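Local coordinates for heme-binding protein A (Haemophilus parasuis 29755, PDB 3TPA), which probably captures glutathione, and has been named for heme, as a family 5 solute-binding protein serving an ABC-type uptake system, at residues Arg289-Lys298 / Gln473-Phe481; Asp442-Ala453 / Leu464-Phe472. The protein carries 1 engineered substitution. All blocks are in the same frame, centred on the assembly; numbering follows the deposited sequence. Where two conformers were deposited one is given.

Interaction 1: residues Arg289-Lys298 / Gln473-Phe481; sequences RQALHHATDK and QQNSPIIPF. Unlike the reference sequence in segment 289-298: Gln-290 (reference Arg).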
loop_
_atom_site.group_PDB
_atom_site.type_symbol
_atom_site.label_atom_id
_atom_site.label_comp_id
_atom_site.label_asym_id
_atom_site.label_seq_id
_atom_site.Cartn_x
_atom_site.Cartn_y
_atom_site.Cartn_z
ATOM N N ARG A 289 -0.707 15.664 -25.815
ATOM C CA ARG A 289 -0.731 14.629 -24.797
ATOM C C ARG A 289 -1.733 13.535 -25.171
ATOM O O ARG A 289 -1.429 12.355 -25.067
ATOM C CB ARG A 289 -1.022 15.212 -23.417
ATOM C CG ARG A 289 0.038 16.221 -22.951
ATOM C CD ARG A 289 -0.010 16.445 -21.453
ATOM N NE ARG A 289 -1.304 16.931 -20.959
ATOM C CZ ARG A 289 -1.596 18.212 -20.767
ATOM N NH1 ARG A 289 -0.699 19.142 -21.061
ATOM N NH2 ARG A 289 -2.794 18.567 -20.302
ATOM N N GLN A 290 -2.909 13.930 -25.642
ATOM C CA GLN A 290 -3.905 12.965 -26.107
ATOM C C GLN A 290 -3.357 12.104 -27.245
ATOM O O GLN A 290 -3.600 10.895 -27.286
ATOM C CB GLN A 290 -5.185 13.683 -26.545
ATOM C CG GLN A 290 -5.882 14.407 -25.400
ATOM C CD GLN A 290 -7.026 15.283 -25.873
ATOM O OE1 GLN A 290 -7.028 15.755 -27.011
ATOM N NE2 GLN A 290 -8.010 15.501 -25.001
ATOM N N ALA A 291 -2.593 12.724 -28.147
ATOM C CA ALA A 291 -1.938 11.991 -29.234
ATOM C C ALA A 291 -0.967 10.907 -28.726
ATOM O O ALA A 291 -1.002 9.750 -29.179
ATOM C CB ALA A 291 -1.214 12.966 -30.186
ATOM N N LEU A 292 -0.090 11.279 -27.801
ATOM C CA LEU A 292 0.859 10.325 -27.217
ATOM C C LEU A 292 0.136 9.194 -26.518
ATOM O O LEU A 292 0.626 8.069 -26.462
ATOM C CB LEU A 292 1.767 11.040 -26.223
ATOM C CG LEU A 292 2.619 12.104 -26.898
ATOM C CD1 LEU A 292 3.488 12.811 -25.894
ATOM C CD2 LEU A 292 3.459 11.474 -28.034
ATOM N N HIS A 293 -1.039 9.513 -25.978
ATOM C CA HIS A 293 -1.891 8.538 -25.275
ATOM C C HIS A 293 -2.448 7.547 -26.304
ATOM O O HIS A 293 -2.379 6.337 -26.111
ATOM C CB HIS A 293 -3.006 9.279 -24.514
ATOM C CG HIS A 293 -3.636 8.479 -23.419
ATOM N ND1 HIS A 293 -4.062 9.048 -22.223
ATOM C CD2 HIS A 293 -3.908 7.158 -23.323
ATOM C CE1 HIS A 293 -4.568 8.106 -21.455
ATOM N NE2 HIS A 293 -4.489 6.943 -22.099
ATOM N N HIS A 294 -2.965 8.063 -27.417
ATOM C CA HIS A 294 -3.420 7.204 -28.514
ATOM C C HIS A 294 -2.306 6.333 -29.074
ATOM O O HIS A 294 -2.575 5.273 -29.613
ATOM C CB HIS A 294 -4.028 8.021 -29.673
ATOM C CG HIS A 294 -5.451 8.420 -29.456
ATOM N ND1 HIS A 294 -6.482 7.506 -29.423
ATOM C CD2 HIS A 294 -6.018 9.633 -29.269
ATOM C CE1 HIS A 294 -7.623 8.137 -29.212
ATOM N NE2 HIS A 294 -7.372 9.429 -29.129
ATOM N N ALA A 295 -1.062 6.791 -28.962
ATOM C CA ALA A 295 0.076 6.051 -29.497
ATOM C C ALA A 295 0.793 5.239 -28.425
ATOM O O ALA A 295 1.963 4.918 -28.573
ATOM C CB ALA A 295 1.050 6.990 -30.188
ATOM N N THR A 296 0.088 4.938 -27.339
ATOM C CA THR A 296 0.618 4.101 -26.266
ATOM C C THR A 296 -0.130 2.771 -26.330
ATOM O O THR A 296 -1.329 2.702 -26.057
ATOM C CB THR A 296 0.474 4.769 -24.856
ATOM O OG1 THR A 296 1.156 6.027 -24.847
ATOM C CG2 THR A 296 1.083 3.893 -23.753
ATOM N N ASP A 297 0.587 1.723 -26.737
ATOM C CA ASP A 297 0.015 0.386 -26.887
ATOM C C ASP A 297 0.034 -0.291 -25.523
ATOM O O ASP A 297 0.996 -0.969 -25.184
ATOM C CB ASP A 297 0.863 -0.431 -27.872
ATOM C CG ASP A 297 0.137 -1.666 -28.395
ATOM O OD1 ASP A 297 -0.796 -2.144 -27.726
ATOM O OD2 ASP A 297 0.517 -2.173 -29.475
ATOM N N LYS A 298 -1.015 -0.085 -24.729
ATOM C CA LYS A 298 -1.028 -0.573 -23.352
ATOM C C LYS A 298 -1.055 -2.104 -23.284
ATOM O O LYS A 298 -0.382 -2.700 -22.452
ATOM C CB LYS A 298 -2.206 0.015 -22.567
ATOM C CG LYS A 298 -2.246 1.564 -22.534
ATOM C CD LYS A 298 -3.456 2.101 -21.759
ATOM C CE LYS A 298 -3.600 3.620 -21.926
ATOM N NZ LYS A 298 -4.652 4.185 -21.022
ATOM N N GLN A 473 -8.864 12.783 -16.938
ATOM C CA GLN A 473 -8.775 12.004 -18.185
ATOM C C GLN A 473 -8.840 12.885 -19.435
ATOM O O GLN A 473 -8.077 12.689 -20.368
ATOM C CB GLN A 473 -9.852 10.910 -18.233
ATOM C CG GLN A 473 -9.690 9.896 -19.395
ATOM C CD GLN A 473 -8.495 8.938 -19.224
ATOM O OE1 GLN A 473 -7.584 9.191 -18.444
ATOM N NE2 GLN A 473 -8.515 7.830 -19.954
ATOM N N GLN A 474 -9.741 13.871 -19.425
ATOM C CA GLN A 474 -9.890 14.827 -20.520
ATOM C C GLN A 474 -8.576 15.539 -20.846
ATOM O O GLN A 474 -8.314 15.897 -21.988
ATOM C CB GLN A 474 -10.970 15.867 -20.159
ATOM C CG GLN A 474 -12.395 15.322 -20.234
ATOM C CD GLN A 474 -13.442 16.233 -19.598
ATOM O OE1 GLN A 474 -13.136 17.073 -18.747
ATOM N NE2 GLN A 474 -14.694 16.051 -20.003
ATOM N N ASN A 475 -7.758 15.754 -19.824
ATOM C CA ASN A 475 -6.514 16.501 -19.958
ATOM C C ASN A 475 -5.272 15.633 -20.109
ATOM O O ASN A 475 -4.208 16.133 -20.458
ATOM C CB ASN A 475 -6.359 17.456 -18.772
ATOM C CG ASN A 475 -7.318 18.595 -18.852
ATOM O OD1 ASN A 475 -7.116 19.514 -19.629
ATOM N ND2 ASN A 475 -8.400 18.518 -18.099
ATOM N N SER A 476 -5.419 14.335 -19.846
ATOM C CA SER A 476 -4.344 13.356 -20.075
ATOM C C SER A 476 -2.932 13.792 -19.627
ATOM O O SER A 476 -1.983 13.695 -20.407
ATOM C CB SER A 476 -4.307 12.944 -21.556
ATOM O OG SER A 476 -3.451 11.819 -21.764
ATOM N N PRO A 477 -2.780 14.253 -18.368
ATOM C CA PRO A 477 -1.430 14.688 -17.947
ATOM C C PRO A 477 -0.418 13.546 -17.744
ATOM O O PRO A 477 0.802 13.756 -17.821
ATOM C CB PRO A 477 -1.693 15.409 -16.618
ATOM C CG PRO A 477 -2.960 14.858 -16.117
ATOM C CD PRO A 477 -3.795 14.533 -17.334
ATOM N N ILE A 478 -0.925 12.361 -17.426
ATOM C CA ILE A 478 -0.123 11.147 -17.441
ATOM C C ILE A 478 -0.930 10.133 -18.224
ATOM O O ILE A 478 -2.130 10.309 -18.419
ATOM C CB ILE A 478 0.178 10.571 -16.037
ATOM C CG1 ILE A 478 -1.093 10.057 -15.348
ATOM C CG2 ILE A 478 0.920 11.610 -15.137
ATOM C CD1 ILE A 478 -0.797 9.381 -14.003
ATOM N N ILE A 479 -0.264 9.083 -18.684
ATOM C CA ILE A 479 -0.920 8.016 -19.420
ATOM C C ILE A 479 -0.865 6.759 -18.565
ATOM O O ILE A 479 0.150 6.072 -18.537
ATOM C CB ILE A 479 -0.189 7.764 -20.751
ATOM C CG1 ILE A 479 -0.163 9.036 -21.606
ATOM C CG2 ILE A 479 -0.829 6.612 -21.524
ATOM C CD1 ILE A 479 0.877 9.033 -22.708
ATOM N N PRO A 480 -1.955 6.454 -17.848
ATOM C CA PRO A 480 -1.987 5.200 -17.087
ATOM C C PRO A 480 -1.906 4.020 -18.036
ATOM O O PRO A 480 -2.543 4.061 -19.082
ATOM C CB PRO A 480 -3.376 5.231 -16.435
ATOM C CG PRO A 480 -3.704 6.732 -16.337
ATOM C CD PRO A 480 -3.194 7.234 -17.663
ATOM N N PHE A 481 -1.132 2.993 -17.697
ATOM C CA PHE A 481 -1.160 1.773 -18.505
ATOM C C PHE A 481 -1.316 0.432 -17.765
ATOM O O PHE A 481 -1.782 -0.533 -18.359
ATOM C CB PHE A 481 0.021 1.725 -19.495
ATOM C CG PHE A 481 1.386 1.675 -18.839
ATOM C CD1 PHE A 481 1.898 0.474 -18.358
ATOM C CD2 PHE A 481 2.172 2.828 -18.746
ATOM C CE1 PHE A 481 3.159 0.417 -17.764
ATOM C CE2 PHE A 481 3.446 2.786 -18.160
ATOM C CZ PHE A 481 3.934 1.570 -17.659
HETATM O O HOH W 1 -4.048 21.013 -19.586
#
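Arg-289, His-293 and Lys-298 tie the end of helix 286-294 and the first residue of helix 298-306 to the buried corner where helix 458-475 gives way to strand 478-491. Arg-289 reaches the last turn of helix 458-475, where carbonyls lack the usual helical donors: its NE and NH2 both grip Asn-475 O, at 3.1 and 2.8 Å, the oxygen lying near the guanidinium plane. NH1 of the same group serves Leu-283 O. Ser-476 then turns the chain with a positive phi (43°), and its OG meets His-293 ND1 in a nearly straight 2.9 Å hydrogen bond. The two elements amount to a helix packed on a sheet in the α/β lobe of a periplasmic binding protein fold, helix 289-294 and strand 478-481 running 19° from parallel. Branched Ile-479 suits the interface: its CG2 sits over the centre of the imidazole, a CH-pi contact 3.7 Å from the ring centroid, while CD1 continues to Thr-296 OG1. With CG anti to the backbone N (chi1 -160°), His-293 holds its ring between Ser-476 and Lys-298. The extended lysine brings NZ 2.9 Å from Pro-480 O and 3.0 Å from His-293 NE2, so that Lys-298 and Ser-476 together engage both imidazole nitrogens.

Interaction 2: residues Asp442-Ala453 / Leu464-Phe472; sequences DEKFEALLASAA and LYQQAVEIF. Unlike the reference sequence in segment 442-453: Ala-453 (reference Val).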
loop_
_atom_site.group_PDB
_atom_site.type_symbol
_atom_site.label_atom_id
_atom_site.label_comp_id
_atom_site.label_asym_id
_atom_site.label_seq_id
_atom_site.Cartn_x
_atom_site.Cartn_y
_atom_site.Cartn_z
ATOM N N ASP A 442 -5.739 21.787 -12.096
ATOM C CA ASP A 442 -6.989 22.323 -12.612
ATOM C C ASP A 442 -7.842 22.787 -11.437
ATOM O O ASP A 442 -8.007 22.060 -10.459
ATOM C CB ASP A 442 -7.730 21.277 -13.444
ATOM C CG ASP A 442 -9.091 21.752 -13.864
ATOM O OD1 ASP A 442 -9.176 22.492 -14.861
ATOM O OD2 ASP A 442 -10.074 21.408 -13.183
ATOM N N GLU A 443 -8.361 24.010 -11.532
ATOM C CA GLU A 443 -9.014 24.648 -10.400
ATOM C C GLU A 443 -10.190 23.832 -9.915
ATOM O O GLU A 443 -10.322 23.604 -8.727
ATOM C CB GLU A 443 -9.461 26.062 -10.753
ATOM C CG GLU A 443 -10.199 26.768 -9.624
ATOM C CD GLU A 443 -10.412 28.241 -9.913
ATOM O OE1 GLU A 443 -10.194 28.652 -11.076
ATOM O OE2 GLU A 443 -10.787 28.986 -8.978
ATOM N N LYS A 444 -11.027 23.380 -10.843
ATOM C CA LYS A 444 -12.207 22.599 -10.495
ATOM C C LYS A 444 -11.835 21.244 -9.935
ATOM O O LYS A 444 -12.413 20.791 -8.949
ATOM C CB LYS A 444 -13.124 22.406 -11.715
ATOM C CG LYS A 444 -14.367 21.571 -11.403
ATOM C CD LYS A 444 -15.225 22.191 -10.286
ATOM C CE LYS A 444 -16.570 21.469 -10.171
ATOM N NZ LYS A 444 -17.481 22.034 -9.129
ATOM N N PHE A 445 -10.872 20.600 -10.587
ATOM C CA PHE A 445 -10.365 19.299 -10.162
ATOM C C PHE A 445 -9.866 19.407 -8.716
ATOM O O PHE A 445 -10.202 18.579 -7.870
ATOM C CB PHE A 445 -9.249 18.830 -11.117
ATOM C CG PHE A 445 -8.521 17.597 -10.648
ATOM C CD1 PHE A 445 -8.916 16.335 -11.075
ATOM C CD2 PHE A 445 -7.459 17.700 -9.768
ATOM C CE1 PHE A 445 -8.271 15.193 -10.631
ATOM C CE2 PHE A 445 -6.804 16.573 -9.328
ATOM C CZ PHE A 445 -7.211 15.314 -9.761
ATOM N N GLU A 446 -9.084 20.440 -8.427
ATOM C CA GLU A 446 -8.514 20.595 -7.083
ATOM C C GLU A 446 -9.612 20.806 -6.034
ATOM O O GLU A 446 -9.481 20.354 -4.891
ATOM C CB GLU A 446 -7.512 21.767 -7.044
ATOM C CG GLU A 446 -6.708 21.880 -5.740
ATOM C CD GLU A 446 -5.458 21.009 -5.736
ATOM O OE1 GLU A 446 -4.760 20.923 -6.771
ATOM O OE2 GLU A 446 -5.162 20.404 -4.691
ATOM N N ALA A 447 -10.683 21.512 -6.411
ATOM C CA ALA A 447 -11.802 21.744 -5.500
ATOM C C ALA A 447 -12.561 20.456 -5.205
ATOM O O ALA A 447 -12.971 20.216 -4.063
ATOM C CB ALA A 447 -12.757 22.818 -6.063
ATOM N N LEU A 448 -12.748 19.622 -6.230
ATOM C CA LEU A 448 -13.379 18.323 -6.021
ATOM C C LEU A 448 -12.556 17.439 -5.075
ATOM O O LEU A 448 -13.120 16.733 -4.241
ATOM C CB LEU A 448 -13.617 17.587 -7.342
ATOM C CG LEU A 448 -14.628 18.231 -8.288
ATOM C CD1 LEU A 448 -14.594 17.544 -9.638
ATOM C CD2 LEU A 448 -16.026 18.155 -7.679
ATOM N N LEU A 449 -11.230 17.473 -5.194
ATOM C CA LEU A 449 -10.402 16.642 -4.304
ATOM C C LEU A 449 -10.563 17.106 -2.861
ATOM O O LEU A 449 -10.679 16.295 -1.941
ATOM C CB LEU A 449 -8.911 16.669 -4.677
ATOM C CG LEU A 449 -8.460 16.064 -6.003
ATOM C CD1 LEU A 449 -6.945 15.836 -5.980
ATOM C CD2 LEU A 449 -9.196 14.746 -6.251
ATOM N N ALA A 450 -10.564 18.417 -2.662
ATOM C CA ALA A 450 -10.684 18.949 -1.313
ATOM C C ALA A 450 -12.063 18.616 -0.707
ATOM O O ALA A 450 -12.165 18.150 0.426
ATOM C CB ALA A 450 -10.397 20.453 -1.313
ATOM N N SER A 451 -13.122 18.843 -1.473
ATOM C CA SER A 451 -14.471 18.501 -1.026
ATOM C C SER A 451 -14.588 17.030 -0.694
ATOM O O SER A 451 -15.153 16.666 0.327
ATOM C CB SER A 451 -15.507 18.871 -2.095
ATOM O OG SER A 451 -15.603 20.285 -2.218
ATOM N N ALA A 452 -14.058 16.179 -1.568
ATOM C CA ALA A 452 -14.179 14.736 -1.398
ATOM C C ALA A 452 -13.412 14.229 -0.187
ATOM O O ALA A 452 -13.867 13.326 0.496
ATOM C CB ALA A 452 -13.727 14.003 -2.665
ATOM N N ALA A 453 -12.241 14.797 0.066
ATOM C CA ALA A 453 -11.450 14.455 1.255
ATOM C C ALA A 453 -12.065 14.895 2.572
ATOM O O ALA A 453 -11.631 14.466 3.646
ATOM C CB ALA A 453 -10.063 15.052 1.138
ATOM N N LEU A 464 -18.023 12.418 -6.458
ATOM C CA LEU A 464 -17.059 13.504 -6.557
ATOM C C LEU A 464 -15.776 13.000 -7.225
ATOM O O LEU A 464 -15.234 13.657 -8.114
ATOM C CB LEU A 464 -16.768 14.109 -5.175
ATOM C CG LEU A 464 -17.877 14.952 -4.520
ATOM C CD1 LEU A 464 -17.506 15.279 -3.086
ATOM C CD2 LEU A 464 -18.166 16.244 -5.302
ATOM N N TYR A 465 -15.307 11.822 -6.811
ATOM C CA TYR A 465 -14.097 11.257 -7.404
ATOM C C TYR A 465 -14.291 10.928 -8.872
ATOM O O TYR A 465 -13.400 11.161 -9.693
ATOM C CB TYR A 465 -13.554 10.057 -6.596
ATOM C CG TYR A 465 -12.944 10.508 -5.289
ATOM C CD1 TYR A 465 -11.911 11.432 -5.282
ATOM C CD2 TYR A 465 -13.425 10.053 -4.068
ATOM C CE1 TYR A 465 -11.355 11.875 -4.111
ATOM C CE2 TYR A 465 -12.862 10.486 -2.872
ATOM C CZ TYR A 465 -11.828 11.400 -2.908
ATOM O OH TYR A 465 -11.264 11.865 -1.744
ATOM N N GLN A 466 -15.468 10.418 -9.221
ATOM C CA GLN A 466 -15.709 10.112 -10.628
ATOM C C GLN A 466 -15.633 11.377 -11.474
ATOM O O GLN A 466 -15.124 11.355 -12.596
ATOM C CB GLN A 466 -17.047 9.410 -10.824
ATOM C CG GLN A 466 -17.028 7.950 -10.395
ATOM C CD GLN A 466 -18.278 7.201 -10.812
ATOM O OE1 GLN A 466 -19.335 7.802 -11.007
ATOM N NE2 GLN A 466 -18.162 5.886 -10.963
ATOM N N GLN A 467 -16.150 12.475 -10.920
ATOM C CA GLN A 467 -16.112 13.751 -11.588
ATOM C C GLN A 467 -14.693 14.260 -11.739
ATOM O O GLN A 467 -14.323 14.748 -12.814
ATOM C CB GLN A 467 -16.945 14.789 -10.836
ATOM C CG GLN A 467 -18.432 14.569 -10.938
ATOM C CD GLN A 467 -19.233 15.682 -10.302
ATOM O OE1 GLN A 467 -18.681 16.670 -9.822
ATOM N NE2 GLN A 467 -20.549 15.531 -10.313
ATOM N N ALA A 468 -13.908 14.174 -10.667
ATOM C CA ALA A 468 -12.491 14.577 -10.721
ATOM C C ALA A 468 -11.701 13.769 -11.746
ATOM O O ALA A 468 -10.897 14.316 -12.498
ATOM C CB ALA A 468 -11.839 14.430 -9.348
ATOM N N VAL A 469 -11.916 12.455 -11.761
ATOM C CA VAL A 469 -11.191 11.593 -12.696
ATOM C C VAL A 469 -11.561 11.902 -14.160
ATOM O O VAL A 469 -10.716 11.872 -15.029
ATOM C CB VAL A 469 -11.379 10.095 -12.357
ATOM C CG1 VAL A 469 -10.906 9.223 -13.506
ATOM C CG2 VAL A 469 -10.611 9.766 -11.088
ATOM N N GLU A 470 -12.813 12.251 -14.436
ATOM C CA GLU A 470 -13.201 12.612 -15.802
ATOM C C GLU A 470 -12.449 13.860 -16.279
ATOM O O GLU A 470 -12.054 13.962 -17.441
ATOM C CB GLU A 470 -14.718 12.818 -15.900
ATOM C CG GLU A 470 -15.532 11.529 -15.792
ATOM C CD GLU A 470 -15.989 10.990 -17.144
ATOM O OE1 GLU A 470 -15.523 11.490 -18.190
ATOM O OE2 GLU A 470 -16.824 10.059 -17.162
ATOM N N ILE A 471 -12.238 14.811 -15.377
ATOM C CA ILE A 471 -11.478 16.014 -15.722
ATOM C C ILE A 471 -10.009 15.671 -15.981
ATOM O O ILE A 471 -9.414 16.080 -16.996
ATOM C CB ILE A 471 -11.573 17.094 -14.621
ATOM C CG1 ILE A 471 -12.988 17.684 -14.557
ATOM C CG2 ILE A 471 -10.529 18.195 -14.849
ATOM C CD1 ILE A 471 -13.241 18.561 -13.321
ATOM N N PHE A 472 -9.423 14.919 -15.062
ATOM C CA PHE A 472 -8.065 14.395 -15.276
ATOM C C PHE A 472 -7.932 13.676 -16.631
ATOM O O PHE A 472 -7.001 13.928 -17.392
ATOM C CB PHE A 472 -7.658 13.438 -14.151
ATOM C CG PHE A 472 -6.704 12.365 -14.600
ATOM C CD1 PHE A 472 -5.354 12.648 -14.791
ATOM C CD2 PHE A 472 -7.166 11.076 -14.873
ATOM C CE1 PHE A 472 -4.469 11.635 -15.222
ATOM C CE2 PHE A 472 -6.303 10.083 -15.316
ATOM C CZ PHE A 472 -4.953 10.360 -15.486
HETATM O O HOH W 2 -19.350 20.007 -10.415
HETATM O O HOH W 3 -9.522 13.792 -2.271
#
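Tyr-465 gives the hydrogen of its OH to a water 2.7 Å away, and that water donates in turn to Leu-449 O, so a single solvent molecule bridges the two helices; Arg-461 NH2 adds a weak bond to the hydroxyl. The water lies in the plane of the phenol ring, whereas Ala-452 CB covers one face, offset toward the rim, in a CH-pi contact 3.6 Å from the Tyr-465 ring centroid and 27° off the ring normal. A residue as small as alanine lets the ring lie against the helix. Leu-449 CD2 meets the ring edge instead. Although CB of Tyr-465 points away from the partner helix, chi1 of -72° sets CG beside the backbone N and lets the long ring swing back to Ala-452.

Further along, Leu-448 is a knob in the hole made by Leu-464, Gln-467, Ala-468 and Ile-471: its CD2 touches Leu-464 CD2 at 3.7 Å and its CD1 lies over the Ala-468 backbone. Small Ala-468 also admits the Phe-445 ring, whose edge meets Ala-468 O, 3.2 Å from CD1. At the helix start, Asp-442 is the N-cap, its OD2 accepting from Phe-445 N at 2.8 Å while also touching Ile-471 CG2. Inclined at 156°, helices 443-453 and 464-472 form an antiparallel helical hairpin in which Leu-448 makes a knob-into-hole contact.

In the fold
Helix 458-475 serves both contacts: its middle packs against helix 443-453 in interaction 2, and its last turn enters interaction 1 before the chain becomes strand 478-491. Their centres lie about 19 Å apart. The direct junction is Phe-472, whose O is 3.3 Å from Pro-477 CD and whose ring packs beside Ile-478 and Pro-480, so the hairpin rests on the start of the strand. Phe-427 of helix 420-427 also meets that ring. The sequence between 298 and 473 leaves interaction 1 and returns to it, including the whole of interaction 2. Both lie on the same side of the chain's centre, about 25 and 22 Å from it.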